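PDB 3QMW: thioesterase from Streptomyces coelicolor, which probably hydrolyses thioesters, acting as the alpha/beta-hydrolase-fold thioesterase RedJ of the prodiginine biosynthetic pathway. Local coordinates for residues L33-Y38 / R47-R52. Numbering follows the deposited sequence.
Sequences LVCFPY and RGWQER
Cys35 SG reaches Trp49 from strand 31-36 in a sulfur-aromatic contact, 4.3 Å from Trp49 CZ3. No hydrogen bond crosses between the two segments. They belong to the beta-alpha-beta unit of the alpha/beta-hydrolase fold in which the chain leaves strand 31-36, forms the short helix 49-53 and returns as strand 57-61, outermost in the sheet within this chain. The sulfur lies oblique to the indole, 5.1 Å from the centroid of the Trp49 six-membered ring and 52° off its normal. Leu33, two residues back on the same side of the strand, also points toward 47-52. Its CG stands opposite the backbone N (chi1 -175°), and CD2 continues to the edge of the indole, near the ring plane. Within 47-52 only Trp49 touches 33-38; the backbones stay well apart, with Cys35 CA 10.2 Å from Trp49 CA. Beyond this contact, Phe46 meets the indole edge-to-face, Phe102 meets it with the planes at about 60°, and Leu251, Leu252 and Leu255 of helix 246-258 also pack on it. Gln50 ties this turn of chain to strand 57-61, OE1 to Val59 N and NE2 to Val57 O. Leu33 CD2 ends 4.4 Å from Trp49 CZ3, the same ring carbon that the sulfur approaches.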
loop_
_atom_site.group_PDB
_atom_site.type_symbol
_atom_site.label_atom_id
_atom_site.label_comp_id
_atom_site.label_asym_id
_atom_site.label_seq_id
_atom_site.Cartn_x
_atom_site.Cartn_y
_atom_site.Cartn_z
ATOM N N LEU D 33 -7.207 -12.962 -3.725
ATOM C CA LEU D 33 -7.920 -12.252 -2.658
ATOM C C LEU D 33 -9.403 -12.131 -2.987
ATOM O O LEU D 33 -9.793 -11.405 -3.911
ATOM C CB LEU D 33 -7.326 -10.869 -2.407
ATOM C CG LEU D 33 -7.929 -10.104 -1.227
ATOM C CD1 LEU D 33 -7.564 -10.763 0.084
ATOM C CD2 LEU D 33 -7.461 -8.661 -1.250
ATOM N N VAL D 34 -10.211 -12.842 -2.194
ATOM C CA VAL D 34 -11.641 -12.981 -2.410
ATOM C C VAL D 34 -12.370 -11.918 -1.591
ATOM O O VAL D 34 -12.391 -11.960 -0.358
ATOM C CB VAL D 34 -12.100 -14.407 -2.018
ATOM C CG1 VAL D 34 -13.586 -14.584 -2.225
ATOM C CG2 VAL D 34 -11.316 -15.451 -2.826
ATOM N N CYS D 35 -12.983 -10.976 -2.301
ATOM C CA CYS D 35 -13.472 -9.750 -1.702
ATOM C C CYS D 35 -14.998 -9.672 -1.679
ATOM O O CYS D 35 -15.644 -9.845 -2.706
ATOM C CB CYS D 35 -12.908 -8.566 -2.485
ATOM S SG CYS D 35 -11.100 -8.568 -2.726
ATOM N N PHE D 36 -15.558 -9.380 -0.504
ATOM C CA PHE D 36 -17.001 -9.324 -0.302
ATOM C C PHE D 36 -17.480 -7.909 -0.041
ATOM O O PHE D 36 -16.939 -7.227 0.835
ATOM C CB PHE D 36 -17.392 -10.213 0.863
ATOM C CG PHE D 36 -17.172 -11.661 0.591
ATOM C CD1 PHE D 36 -16.196 -12.369 1.272
ATOM C CD2 PHE D 36 -17.926 -12.311 -0.387
ATOM C CE1 PHE D 36 -15.979 -13.713 1.004
ATOM C CE2 PHE D 36 -17.724 -13.665 -0.662
ATOM C CZ PHE D 36 -16.748 -14.370 0.033
ATOM N N PRO D 37 -18.505 -7.457 -0.795
ATOM C CA PRO D 37 -18.966 -6.084 -0.654
ATOM C C PRO D 37 -19.859 -5.853 0.541
ATOM O O PRO D 37 -20.189 -6.777 1.277
ATOM C CB PRO D 37 -19.762 -5.837 -1.947
ATOM C CG PRO D 37 -19.429 -6.968 -2.850
ATOM C CD PRO D 37 -19.163 -8.111 -1.941
ATOM N N TYR D 38 -20.235 -4.600 0.726
ATOM C CA TYR D 38 -21.103 -4.231 1.822
ATOM C C TYR D 38 -22.536 -4.479 1.396
ATOM O O TYR D 38 -22.806 -4.808 0.224
ATOM C CB TYR D 38 -20.890 -2.768 2.248
ATOM C CG TYR D 38 -20.749 -1.785 1.110
ATOM C CD1 TYR D 38 -19.495 -1.303 0.733
ATOM C CD2 TYR D 38 -21.856 -1.330 0.415
ATOM C CE1 TYR D 38 -19.353 -0.391 -0.320
ATOM C CE2 TYR D 38 -21.726 -0.431 -0.632
ATOM C CZ TYR D 38 -20.469 0.034 -0.998
ATOM O OH TYR D 38 -20.331 0.918 -2.041
ATOM N N ARG D 47 -13.137 -1.541 -7.380
ATOM C CA ARG D 47 -12.555 -1.011 -8.606
ATOM C C ARG D 47 -11.237 -0.343 -8.230
ATOM O O ARG D 47 -11.173 0.441 -7.286
ATOM C CB ARG D 47 -13.498 0.004 -9.253
ATOM C CG ARG D 47 -13.301 0.223 -10.746
ATOM C CD ARG D 47 -14.323 1.229 -11.316
ATOM N NE ARG D 47 -14.043 2.632 -10.960
ATOM C CZ ARG D 47 -14.480 3.275 -9.865
ATOM N NH1 ARG D 47 -15.235 2.668 -8.944
ATOM N NH2 ARG D 47 -14.156 4.553 -9.681
ATOM N N GLY D 48 -10.182 -0.681 -8.957
ATOM C CA GLY D 48 -8.886 -0.074 -8.747
ATOM C C GLY D 48 -7.976 -0.879 -7.846
ATOM O O GLY D 48 -6.779 -0.631 -7.820
ATOM N N TRP D 49 -8.529 -1.834 -7.104
ATOM C CA TRP D 49 -7.754 -2.597 -6.138
ATOM C C TRP D 49 -6.625 -3.394 -6.772
ATOM O O TRP D 49 -5.543 -3.459 -6.203
ATOM C CB TRP D 49 -8.648 -3.550 -5.349
ATOM C CG TRP D 49 -9.373 -2.898 -4.238
ATOM C CD1 TRP D 49 -9.952 -1.670 -4.249
ATOM C CD2 TRP D 49 -9.638 -3.456 -2.954
ATOM N NE1 TRP D 49 -10.539 -1.411 -3.044
ATOM C CE2 TRP D 49 -10.363 -2.493 -2.225
ATOM C CE3 TRP D 49 -9.320 -4.675 -2.341
ATOM C CZ2 TRP D 49 -10.779 -2.703 -0.902
ATOM C CZ3 TRP D 49 -9.732 -4.886 -1.028
ATOM C CH2 TRP D 49 -10.452 -3.904 -0.324
ATOM N N GLN D 50 -6.871 -4.006 -7.933
ATOM C CA GLN D 50 -5.855 -4.850 -8.574
ATOM C C GLN D 50 -4.575 -4.067 -8.814
ATOM O O GLN D 50 -3.477 -4.548 -8.533
ATOM C CB GLN D 50 -6.349 -5.414 -9.905
ATOM C CG GLN D 50 -5.349 -6.367 -10.578
ATOM C CD GLN D 50 -5.054 -7.596 -9.732
ATOM O OE1 GLN D 50 -5.953 -8.157 -9.119
ATOM N NE2 GLN D 50 -3.796 -8.015 -9.694
ATOM N N GLU D 51 -4.741 -2.857 -9.338
ATOM C CA GLU D 51 -3.633 -1.980 -9.678
ATOM C C GLU D 51 -2.804 -1.628 -8.447
ATOM O O GLU D 51 -1.580 -1.516 -8.540
ATOM C CB GLU D 51 -4.160 -0.683 -10.309
ATOM C CG GLU D 51 -4.688 -0.817 -11.745
ATOM C CD GLU D 51 -6.100 -1.425 -11.855
ATOM O OE1 GLU D 51 -6.896 -1.342 -10.883
ATOM O OE2 GLU D 51 -6.409 -1.989 -12.935
ATOM N N ARG D 52 -3.473 -1.461 -7.306
ATOM C CA ARG D 52 -2.820 -1.009 -6.073
ATOM C C ARG D 52 -2.109 -2.098 -5.293
ATOM O O ARG D 52 -1.445 -1.796 -4.294
ATOM C CB ARG D 52 -3.834 -0.378 -5.125
ATOM C CG ARG D 52 -4.557 0.806 -5.686
ATOM C CD ARG D 52 -3.613 1.949 -6.045
ATOM N NE ARG D 52 -4.354 3.208 -6.049
ATOM C CZ ARG D 52 -4.623 3.928 -4.965
ATOM N NH1 ARG D 52 -5.325 5.047 -5.084
ATOM N NH2 ARG D 52 -4.185 3.549 -3.771
#